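Agmatine N-acetyltransferase (Drosophila melanogaster, PDB 7CIW) catalyses the transfer of an acetyl group from acetyl-CoA to the primary amine of agmatine, and probably acylates arylalkylamines such as serotonin and dopamine too. Local coordinates at residues M23-P35 against V128-R140. The protein carries 1 engineered substitution. Numbering follows the deposited sequence.
Sequences MTFLLAHYYPEEP and VHALGVDPQLRGR. With COA (coenzyme A), chain B; G0R (N-(4-carbamimidamidobutyl)ethanamide), chain C.
E33 and R138 close a salt bridge beside the pantetheine arm of coenzyme A. The guanidinium meets the carboxylate end-on: NH1 of R138 reaches OE1 of E33 at 2.7 Å on its syn side, while NH2 of R138 comes to OE2 of E33 from above the carboxylate plane, at 2.9 Å. R138 runs extended from CG to NE, and its NE is bonded to the carbonyl O of V133 (2.8 Å). The guanidinium lies sandwiched, with C9P of the cofactor over one face and CG of P135 over the other. A leucine in place of R138 would probably leave the E33 carboxylate without its charged mate and the V133 carbonyl without this donor.

The remaining side chains meet by packing. F25 turns its ring edge to the backbone of G132 and D134. H29 has the D134 carboxylate over one face, and its ND1 sits 3.2 Å from CD of P135. With CG anti to the backbone N (chi1 172°), Y30 reaches along the strand until its CZ lies 3.5 Å from CB of A130.

Both segments also bond the ligands directly. OH of Y30 donates to O3 of acetylagmatine (2.7 Å), which L131 N also reaches weakly. Pantetheine pairs like an added strand, its N4P donating to L131 O (2.7 Å) and its O9P accepting from V133 N (2.9 Å); G139 N holds O4A of the pyrophosphate in the loop typical of GNAT enzymes. The end of helix 19-30, strand 125-133 and the loops that follow them thus contact both products, and the Y30 bond to the amide oxygen would probably polarise that carbonyl.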
ATOM      1  N   MET A  23      -0.347  -6.143  12.612  1.00 17.16           N
ATOM      2  CA  MET A  23       0.923  -5.424  12.648  1.00 16.00           C
ATOM      3  C   MET A  23       2.093  -6.386  12.821  1.00 17.58           C
ATOM      4  O   MET A  23       3.156  -6.190  12.229  1.00 15.32           O
ATOM      5  CB  MET A  23       0.897  -4.380  13.764  1.00 16.48           C
ATOM      6  CG  MET A  23       2.129  -3.478  13.793  1.00 17.32           C
ATOM      7  SD  MET A  23       2.585  -2.763  12.194  1.00 18.16           S
ATOM      8  CE  MET A  23       1.106  -1.826  11.815  1.00 20.92           C
ATOM      9  N   THR A  24       1.912  -7.449  13.611  1.00 16.30           N
ATOM     10  CA  THR A  24       2.976  -8.435  13.748  1.00 15.85           C
ATOM     11  C   THR A  24       3.327  -9.066  12.405  1.00 14.75           C
ATOM     12  O   THR A  24       4.513  -9.228  12.080  1.00 16.62           O
ATOM     13  CB  THR A  24       2.556  -9.487  14.775  1.00 16.07           C
ATOM     14  OG1 THR A  24       2.421  -8.835  16.042  1.00 21.28           O
ATOM     15  CG2 THR A  24       3.593 -10.595  14.884  1.00 18.49           C
ATOM     16  N   PHE A  25       2.313  -9.409  11.599  1.00 14.37           N
ATOM     17  CA  PHE A  25       2.592  -9.920  10.256  1.00 15.27           C
ATOM     18  C   PHE A  25       3.309  -8.873   9.411  1.00 13.91           C
ATOM     19  O   PHE A  25       4.292  -9.178   8.727  1.00 14.42           O
ATOM     20  CB  PHE A  25       1.302 -10.361   9.558  1.00 16.31           C
ATOM     21  CG  PHE A  25       1.488 -10.616   8.088  1.00 14.59           C
ATOM     22  CD1 PHE A  25       2.028 -11.813   7.645  1.00 15.27           C
ATOM     23  CD2 PHE A  25       1.176  -9.636   7.152  1.00 15.90           C
ATOM     24  CE1 PHE A  25       2.237 -12.040   6.287  1.00 17.86           C
ATOM     25  CE2 PHE A  25       1.382  -9.864   5.796  1.00 15.09           C
ATOM     26  CZ  PHE A  25       1.914 -11.067   5.373  1.00 17.16           C
ATOM     27  N   LEU A  26       2.811  -7.632   9.423  1.00 14.30           N
ATOM     28  CA  LEU A  26       3.432  -6.592   8.606  1.00 15.99           C
ATOM     29  C   LEU A  26       4.894  -6.392   8.983  1.00 14.34           C
ATOM     30  O   LEU A  26       5.748  -6.217   8.109  1.00 15.01           O
ATOM     31  CB  LEU A  26       2.658  -5.280   8.738  1.00 15.64           C
ATOM     32  CG  LEU A  26       1.233  -5.264   8.183  1.00 17.31           C
ATOM     33  CD1 LEU A  26       0.558  -3.929   8.496  1.00 18.81           C
ATOM     34  CD2 LEU A  26       1.236  -5.519   6.676  1.00 17.34           C
ATOM     35  N   LEU A  27       5.204  -6.401  10.281  1.00 16.14           N
ATOM     36  CA  LEU A  27       6.593  -6.221  10.695  1.00 15.93           C
ATOM     37  C   LEU A  27       7.470  -7.402  10.298  1.00 18.22           C
ATOM     38  O   LEU A  27       8.681  -7.235  10.112  1.00 17.50           O
ATOM     39  CB  LEU A  27       6.666  -5.991  12.207  1.00 16.53           C
ATOM     40  CG  LEU A  27       6.062  -4.649  12.601  1.00 15.75           C
ATOM     41  CD1 LEU A  27       5.798  -4.568  14.095  1.00 17.80           C
ATOM     42  CD2 LEU A  27       6.984  -3.508  12.148  1.00 15.88           C
ATOM     43  N   ALA A  28       6.891  -8.591  10.156  1.00 18.19           N
ATOM     44  CA  ALA A  28       7.686  -9.767   9.821  1.00 16.94           C
ATOM     45  C   ALA A  28       7.923  -9.922   8.321  1.00 18.62           C
ATOM     46  O   ALA A  28       9.023 -10.306   7.911  1.00 20.92           O
ATOM     47  CB  ALA A  28       7.007 -11.029  10.358  1.00 18.41           C
ATOM     48  N   HIS A  29       6.914  -9.640   7.485  1.00 16.43           N
ATOM     49  CA  HIS A  29       6.951 -10.050   6.090  1.00 17.57           C
ATOM     50  C   HIS A  29       6.573  -8.964   5.096  1.00 19.78           C
ATOM     51  O   HIS A  29       6.640  -9.208   3.887  1.00 19.99           O
ATOM     52  CB  HIS A  29       6.036 -11.266   5.875  1.00 20.29           C
ATOM     53  CG  HIS A  29       6.471 -12.475   6.637  1.00 20.47           C
ATOM     54  ND1 HIS A  29       7.751 -12.982   6.556  1.00 25.60           N
ATOM     55  CD2 HIS A  29       5.808 -13.264   7.516  1.00 22.75           C
ATOM     56  CE1 HIS A  29       7.854 -14.038   7.344  1.00 25.58           C
ATOM     57  NE2 HIS A  29       6.689 -14.230   7.937  1.00 25.86           N
ATOM     58  N   TYR A  30       6.169  -7.787   5.559  1.00 16.27           N
ATOM     59  CA  TYR A  30       5.901  -6.667   4.671  1.00 16.50           C
ATOM     60  C   TYR A  30       6.996  -5.618   4.781  1.00 16.12           C
ATOM     61  O   TYR A  30       7.728  -5.372   3.819  1.00 15.50           O
ATOM     62  CB  TYR A  30       4.538  -6.041   4.995  1.00 16.46           C
ATOM     63  CG  TYR A  30       4.281  -4.752   4.253  1.00 15.46           C
ATOM     64  CD1 TYR A  30       3.983  -4.759   2.889  1.00 13.68           C
ATOM     65  CD2 TYR A  30       4.330  -3.525   4.911  1.00 15.58           C
ATOM     66  CE1 TYR A  30       3.753  -3.581   2.201  1.00 14.96           C
ATOM     67  CE2 TYR A  30       4.099  -2.338   4.226  1.00 14.80           C
ATOM     68  CZ  TYR A  30       3.811  -2.377   2.874  1.00 12.95           C
ATOM     69  OH  TYR A  30       3.577  -1.202   2.199  1.00 14.85           O
ATOM     70  N   TYR A  31       7.135  -5.019   5.956  1.00 17.01           N
ATOM     71  CA  TYR A  31       8.074  -3.914   6.131  1.00 14.96           C
ATOM     72  C   TYR A  31       9.530  -4.250   5.816  1.00 17.38           C
ATOM     73  O   TYR A  31      10.212  -3.391   5.236  1.00 19.45           O
ATOM     74  CB  TYR A  31       7.957  -3.399   7.561  1.00 16.74           C
ATOM     75  CG  TYR A  31       6.820  -2.446   7.847  1.00 15.30           C
ATOM     76  CD1 TYR A  31       6.762  -1.185   7.251  1.00 16.46           C
ATOM     77  CD2 TYR A  31       5.832  -2.783   8.767  1.00 15.10           C
ATOM     78  CE1 TYR A  31       5.742  -0.291   7.559  1.00 16.06           C
ATOM     79  CE2 TYR A  31       4.809  -1.893   9.085  1.00 14.86           C
ATOM     80  CZ  TYR A  31       4.776  -0.647   8.486  1.00 15.62           C
ATOM     81  OH  TYR A  31       3.775   0.235   8.805  1.00 16.62           O
ATOM     82  N   PRO A  32      10.082  -5.413   6.179  1.00 17.99           N
ATOM     83  CA  PRO A  32      11.514  -5.642   5.908  1.00 17.92           C
ATOM     84  C   PRO A  32      11.873  -5.646   4.432  1.00 20.63           C
ATOM     85  O   PRO A  32      13.017  -5.316   4.096  1.00 21.15           O
ATOM     86  CB  PRO A  32      11.786  -7.010   6.558  1.00 18.64           C
ATOM     87  CG  PRO A  32      10.732  -7.115   7.624  1.00 18.95           C
ATOM     88  CD  PRO A  32       9.516  -6.495   7.010  1.00 19.24           C
ATOM     89  N   GLU A  33      10.931  -5.967   3.541  1.00 17.85           N
ATOM     90  CA  GLU A  33      11.201  -6.055   2.108  1.00 20.16           C
ATOM     91  C   GLU A  33      10.509  -4.981   1.279  1.00 17.05           C
ATOM     92  O   GLU A  33      10.852  -4.821   0.100  1.00 19.58           O
ATOM     93  CB  GLU A  33      10.792  -7.434   1.578  1.00 21.22           C
ATOM     94  CG  GLU A  33      11.463  -8.588   2.296  1.00 26.34           C
ATOM     95  CD  GLU A  33      10.815  -9.916   1.978  1.00 30.00           C
ATOM     96  OE1 GLU A  33      10.980 -10.390   0.833  1.00 36.04           O
ATOM     97  OE2 GLU A  33      10.134 -10.475   2.870  1.00 33.48           O
ATOM     98  N   GLU A  34       9.568  -4.243   1.845  1.00 16.38           N
ATOM     99  CA  GLU A  34       8.937  -3.165   1.096  1.00 15.87           C
ATOM    100  C   GLU A  34       9.992  -2.125   0.719  1.00 15.95           C
ATOM    101  O   GLU A  34      10.742  -1.665   1.593  1.00 18.49           O
ATOM    102  CB  GLU A  34       7.819  -2.536   1.920  1.00 16.62           C
ATOM    103  CG  GLU A  34       6.931  -1.607   1.112  1.00 14.86           C
ATOM    104  CD  GLU A  34       7.557  -0.248   0.956  1.00 15.68           C
ATOM    105  OE1 GLU A  34       8.022   0.298   1.975  1.00 15.91           O
ATOM    106  OE2 GLU A  34       7.613   0.264  -0.186  1.00 15.40           O
ATOM    107  N   PRO A  35      10.103  -1.753  -0.559  1.00 15.39           N
ATOM    108  CA  PRO A  35      11.258  -0.932  -0.980  1.00 17.42           C
ATOM    109  C   PRO A  35      11.421   0.408  -0.264  1.00 18.48           C
ATOM    110  O   PRO A  35      12.563   0.767   0.037  1.00 20.54           O
ATOM    111  CB  PRO A  35      11.013  -0.760  -2.485  1.00 17.19           C
ATOM    112  CG  PRO A  35      10.358  -2.054  -2.878  1.00 16.69           C
ATOM    113  CD  PRO A  35       9.427  -2.376  -1.717  1.00 14.84           C
ATOM    114  N   VAL A 128      -4.769   1.451  -2.109  1.00 10.76           N
ATOM    115  CA  VAL A 128      -4.123   0.335  -1.416  1.00  9.83           C
ATOM    116  C   VAL A 128      -2.801   0.831  -0.835  1.00 11.80           C
ATOM    117  O   VAL A 128      -1.867   1.154  -1.576  1.00 12.69           O
ATOM    118  CB  VAL A 128      -3.912  -0.860  -2.347  1.00 11.15           C
ATOM    119  CG1 VAL A 128      -3.124  -1.963  -1.641  1.00 12.88           C
ATOM    120  CG2 VAL A 128      -5.265  -1.371  -2.837  1.00 14.82           C
ATOM    121  N   HIS A 129      -2.732   0.908   0.504  1.00 11.21           N
ATOM    122  CA  HIS A 129      -1.565   1.418   1.212  1.00 12.22           C
ATOM    123  C   HIS A 129      -0.508   0.360   1.502  1.00 14.02           C
ATOM    124  O   HIS A 129       0.663   0.713   1.671  1.00 12.60           O
ATOM    125  CB  HIS A 129      -1.995   2.068   2.538  1.00 11.52           C
ATOM    126  CG  HIS A 129      -2.799   3.315   2.356  1.00 11.59           C
ATOM    127  ND1 HIS A 129      -2.257   4.478   1.856  1.00 14.37           N
ATOM    128  CD2 HIS A 129      -4.109   3.577   2.586  1.00 14.40           C
ATOM    129  CE1 HIS A 129      -3.196   5.406   1.799  1.00 18.20           C
ATOM    130  NE2 HIS A 129      -4.332   4.881   2.221  1.00 13.56           N
ATOM    131  N   ALA A 130      -0.881  -0.914   1.571  1.00 11.34           N
ATOM    132  CA  ALA A 130       0.109  -1.948   1.861  1.00 12.09           C
ATOM    133  C   ALA A 130      -0.398  -3.292   1.370  1.00 12.11           C
ATOM    134  O   ALA A 130      -1.592  -3.572   1.456  1.00 12.40           O
ATOM    135  CB  ALA A 130       0.401  -2.013   3.364  1.00 12.54           C
ATOM    136  N   LEU A 131       0.513  -4.094   0.821  1.00 11.44           N
ATOM    137  CA  LEU A 131       0.225  -5.455   0.369  1.00 10.96           C
ATOM    138  C   LEU A 131       1.444  -6.309   0.661  1.00 12.02           C
ATOM    139  O   LEU A 131       2.537  -5.981   0.198  1.00 13.44           O
ATOM    140  CB  LEU A 131      -0.094  -5.467  -1.124  1.00 12.50           C
ATOM    141  CG  LEU A 131      -0.448  -6.843  -1.674  1.00 11.33           C
ATOM    142  CD1 LEU A 131      -1.812  -7.269  -1.177  1.00 12.45           C
ATOM    143  CD2 LEU A 131      -0.406  -6.801  -3.198  1.00 14.05           C
ATOM    144  N   GLY A 132       1.268  -7.402   1.407  1.00 13.09           N
ATOM    145  CA  GLY A 132       2.384  -8.290   1.708  1.00 11.74           C
ATOM    146  C   GLY A 132       1.924  -9.726   1.814  1.00 13.86           C
ATOM    147  O   GLY A 132       0.793 -10.003   2.223  1.00 14.21           O
ATOM    148  N   VAL A 133       2.808 -10.648   1.422  1.00 14.45           N
ATOM    149  CA  VAL A 133       2.563 -12.086   1.465  1.00 13.74           C
ATOM    150  C   VAL A 133       3.765 -12.748   2.130  1.00 15.59           C
ATOM    151  O   VAL A 133       4.909 -12.399   1.821  1.00 16.38           O
ATOM    152  CB  VAL A 133       2.338 -12.673   0.055  1.00 14.72           C
ATOM    153  CG1 VAL A 133       2.188 -14.185   0.125  1.00 16.08           C
ATOM    154  CG2 VAL A 133       1.087 -12.077  -0.586  1.00 14.84           C
ATOM    155  N   ASP A 134       3.501 -13.672   3.056  1.00 14.37           N
ATOM    156  CA  ASP A 134       4.540 -14.497   3.664  1.00 15.69           C
ATOM    157  C   ASP A 134       5.390 -15.135   2.570  1.00 20.63           C
ATOM    158  O   ASP A 134       4.839 -15.717   1.625  1.00 18.31           O
ATOM    159  CB  ASP A 134       3.873 -15.572   4.535  1.00 17.98           C
ATOM    160  CG  ASP A 134       4.857 -16.397   5.368  1.00 24.33           C
ATOM    161  OD1 ASP A 134       5.895 -16.859   4.857  1.00 23.11           O
ATOM    162  OD2 ASP A 134       4.544 -16.632   6.549  1.00 27.51           O
ATOM    163  N   PRO A 135       6.718 -15.041   2.651  1.00 20.14           N
ATOM    164  CA  PRO A 135       7.572 -15.629   1.606  1.00 22.77           C
ATOM    165  C   PRO A 135       7.264 -17.085   1.321  1.00 23.04           C
ATOM    166  O   PRO A 135       7.381 -17.523   0.171  1.00 24.49           O
ATOM    167  CB  PRO A 135       8.982 -15.447   2.180  1.00 24.41           C
ATOM    168  CG  PRO A 135       8.860 -14.262   3.079  1.00 26.86           C
ATOM    169  CD  PRO A 135       7.504 -14.374   3.698  1.00 21.92           C
ATOM    170  N   GLN A 136       6.835 -17.847   2.330  1.00 19.47           N
ATOM    171  CA  GLN A 136       6.513 -19.251   2.117  1.00 22.02           C
ATOM    172  C   GLN A 136       5.249 -19.452   1.295  1.00 22.73           C
ATOM    173  O   GLN A 136       5.008 -20.564   0.816  1.00 25.31           O
ATOM    174  CB  GLN A 136       6.363 -19.954   3.463  1.00 21.26           C
ATOM    175  CG  GLN A 136       7.680 -20.220   4.150  1.00 24.13           C
ATOM    176  CD  GLN A 136       7.538 -21.151   5.331  1.00 28.12           C
ATOM    177  OE1 GLN A 136       6.674 -20.955   6.192  1.00 27.94           O
ATOM    178  NE2 GLN A 136       8.387 -22.172   5.385  1.00 25.56           N
ATOM    179  N   LEU A 137       4.428 -18.417   1.131  1.00 19.56           N
ATOM    180  CA  LEU A 137       3.200 -18.518   0.353  1.00 23.62           C
ATOM    181  C   LEU A 137       3.248 -17.681  -0.919  1.00 21.15           C
ATOM    182  O   LEU A 137       2.215 -17.506  -1.570  1.00 22.60           O
ATOM    183  CB  LEU A 137       1.998 -18.105   1.206  1.00 23.10           C
ATOM    184  CG  LEU A 137       1.361 -19.052   2.236  1.00 26.06           C
ATOM    185  CD1 LEU A 137       0.841 -20.314   1.565  1.00 29.20           C
ATOM    186  CD2 LEU A 137       2.317 -19.395   3.368  1.00 23.79           C
ATOM    187  N   ARG A 138       4.409 -17.143  -1.282  1.00 19.35           N
ATOM    188  CA  ARG A 138       4.489 -16.302  -2.468  1.00 18.91           C
ATOM    189  C   ARG A 138       4.441 -17.148  -3.733  1.00 22.14           C
ATOM    190  O   ARG A 138       4.863 -18.306  -3.750  1.00 24.51           O
ATOM    191  CB  ARG A 138       5.752 -15.439  -2.440  1.00 21.68           C
ATOM    192  CG  ARG A 138       5.658 -14.310  -1.412  1.00 18.83           C
ATOM    193  CD  ARG A 138       6.890 -13.437  -1.345  1.00 22.46           C
ATOM    194  NE  ARG A 138       6.811 -12.545  -0.188  1.00 19.86           N
ATOM    195  CZ  ARG A 138       7.848 -11.904   0.341  1.00 19.92           C
ATOM    196  NH1 ARG A 138       9.060 -12.033  -0.193  1.00 20.82           N
ATOM    197  NH2 ARG A 138       7.669 -11.129   1.405  1.00 19.02           N
ATOM    198  N   GLY A 139       3.898 -16.562  -4.795  1.00 20.37           N
ATOM    199  CA  GLY A 139       3.727 -17.284  -6.040  1.00 22.99           C
ATOM    200  C   GLY A 139       2.461 -18.105  -6.123  1.00 27.44           C
ATOM    201  O   GLY A 139       2.329 -18.932  -7.036  1.00 24.97           O
ATOM    202  N   ARG A 140       1.526 -17.904  -5.195  1.00 25.95           N
ATOM    203  CA  ARG A 140       0.253 -18.613  -5.180  1.00 24.48           C
ATOM    204  C   ARG A 140      -0.918 -17.654  -5.368  1.00 24.94           C
ATOM    205  O   ARG A 140      -2.047 -17.979  -4.989  1.00 27.08           O
ATOM    206  CB  ARG A 140       0.080 -19.406  -3.883  1.00 26.50           C
ATOM    207  CG  ARG A 140       1.332 -20.116  -3.372  1.00 31.53           C
ATOM    208  CD  ARG A 140       1.973 -20.990  -4.437  1.00 39.05           C
ATOM    209  NE  ARG A 140       1.649 -22.405  -4.277  1.00 49.41           N
ATOM    210  CZ  ARG A 140       1.913 -23.334  -5.191  1.00 48.72           C
ATOM    211  NH1 ARG A 140       2.506 -22.993  -6.329  1.00 47.75           N
ATOM    212  NH2 ARG A 140       1.587 -24.600  -4.969  1.00 53.93           N
TER
HETATM  213  N1A COA B 301      10.803 -11.741  -4.442  1.00 25.29           N
HETATM  214  C2A COA B 301      11.129 -12.613  -5.436  1.00 23.60           C
HETATM  215  N3A COA B 301      10.149 -13.166  -6.226  1.00 25.01           N
HETATM  216  C4A COA B 301       8.859 -12.852  -6.025  1.00 21.94           C
HETATM  217  C5A COA B 301       8.542 -11.997  -5.041  1.00 23.63           C
HETATM  218  C6A COA B 301       9.530 -11.440  -4.255  1.00 25.19           C
HETATM  219  N6A COA B 301       9.672 -10.477  -3.088  1.00 22.72           N
HETATM  220  N7A COA B 301       7.197 -11.823  -5.015  1.00 20.88           N
HETATM  221  C8A COA B 301       6.663 -12.577  -5.986  1.00 21.59           C
HETATM  222  N9A COA B 301       7.680 -13.196  -6.605  1.00 21.46           N
HETATM  223  C1B COA B 301       7.764 -14.093  -7.600  1.00 20.79           C
HETATM  224  C2B COA B 301       6.968 -15.339  -7.139  1.00 21.80           C
HETATM  225  O2B COA B 301       7.777 -16.233  -6.278  1.00 23.79           O
HETATM  226  C3B COA B 301       6.512 -15.912  -8.270  1.00 21.57           C
HETATM  227  O3B COA B 301       7.521 -16.611  -9.048  1.00 22.77           O
HETATM  228  P3B COA B 301       7.831 -18.240  -8.908  1.00 22.31           P
HETATM  229  O7A COA B 301       6.567 -18.985  -8.522  1.00 23.51           O
HETATM  230  O8A COA B 301       8.448 -18.760 -10.210  1.00 19.95           O
HETATM  231  O9A COA B 301       8.859 -18.354  -7.791  1.00 25.52           O
HETATM  232  C4B COA B 301       6.151 -14.639  -9.228  1.00 20.36           C
HETATM  233  O4B COA B 301       6.922 -13.632  -8.840  1.00 23.36           O
HETATM  234  C5B COA B 301       4.683 -14.291  -9.175  1.00 21.70           C
HETATM  235  O5B COA B 301       4.274 -14.352  -7.815  1.00 22.22           O
HETATM  236  P1A COA B 301       2.893 -13.556  -7.296  1.00 22.80           P
HETATM  237  O1A COA B 301       2.381 -12.517  -8.298  1.00 23.12           O
HETATM  238  O2A COA B 301       1.840 -14.585  -6.915  1.00 27.60           O
HETATM  239  O3A COA B 301       3.398 -12.728  -5.974  1.00 20.27           O
HETATM  240  P2A COA B 301       2.690 -12.700  -4.492  1.00 19.51           P
HETATM  241  O4A COA B 301       2.824 -14.038  -3.828  1.00 19.04           O
HETATM  242  O5A COA B 301       1.261 -12.225  -4.621  1.00 19.11           O
HETATM  243  O6A COA B 301       3.649 -11.599  -3.733  1.00 18.44           O
HETATM  244  CBP COA B 301       4.073  -9.412  -3.100  1.00 16.63           C
HETATM  245  CCP COA B 301       3.735 -10.316  -4.258  1.00 17.85           C
HETATM  246  CDP COA B 301       2.811  -9.338  -2.174  1.00 16.59           C
HETATM  247  CEP COA B 301       4.426  -8.009  -3.613  1.00 17.22           C
HETATM  248  CAP COA B 301       5.291  -9.995  -2.386  1.00 17.57           C
HETATM  249  OAP COA B 301       6.404  -9.893  -3.240  1.00 19.46           O
HETATM  250  C9P COA B 301       5.646  -9.281  -1.066  1.00 17.36           C
HETATM  251  O9P COA B 301       5.042  -9.460  -0.053  1.00 15.30           O
HETATM  252  N8P COA B 301       6.789  -8.390  -1.064  1.00 17.44           N
HETATM  253  C7P COA B 301       7.244  -7.713   0.164  1.00 16.89           C
HETATM  254  C6P COA B 301       6.381  -6.445   0.583  1.00 14.99           C
HETATM  255  C5P COA B 301       6.239  -5.595  -0.655  1.00 16.66           C
HETATM  256  O5P COA B 301       7.191  -5.214  -1.284  1.00 16.22           O
HETATM  257  N4P COA B 301       4.839  -5.254  -1.040  1.00 15.21           N
HETATM  258  C3P COA B 301       4.481  -4.489  -2.224  1.00 18.72           C
HETATM  259  C2P COA B 301       4.933  -3.030  -2.161  1.00 19.13           C
HETATM  260  S1P COA B 301       4.122  -2.354  -3.643  1.00 17.41           S
HETATM  261  C10 G0R C 302       4.793   2.585   4.484  1.00 18.54           C
HETATM  262  N12 G0R C 302       6.178   2.308   4.845  1.00 19.86           N
HETATM  263  C1  G0R C 302       0.819  -1.510  -1.808  1.00 14.72           C
HETATM  264  C2  G0R C 302       2.094  -1.067  -1.094  1.00 13.75           C
HETATM  265  C5  G0R C 302       3.890   0.681  -0.763  1.00 15.56           C
HETATM  266  C6  G0R C 302       3.572   1.741   0.295  1.00 17.97           C
HETATM  267  C7  G0R C 302       4.831   2.403   0.865  1.00 19.89           C
HETATM  268  C8  G0R C 302       5.254   1.942   2.266  1.00 23.36           C
HETATM  269  N4  G0R C 302       2.678   0.218  -1.419  1.00 13.38           N
HETATM  270  N9  G0R C 302       4.376   2.422   3.310  1.00 27.87           N
HETATM  271  N11 G0R C 302       3.868   3.052   5.485  1.00 25.82           N
HETATM  272  O3  G0R C 302       2.590  -1.766  -0.273  1.00 15.81           O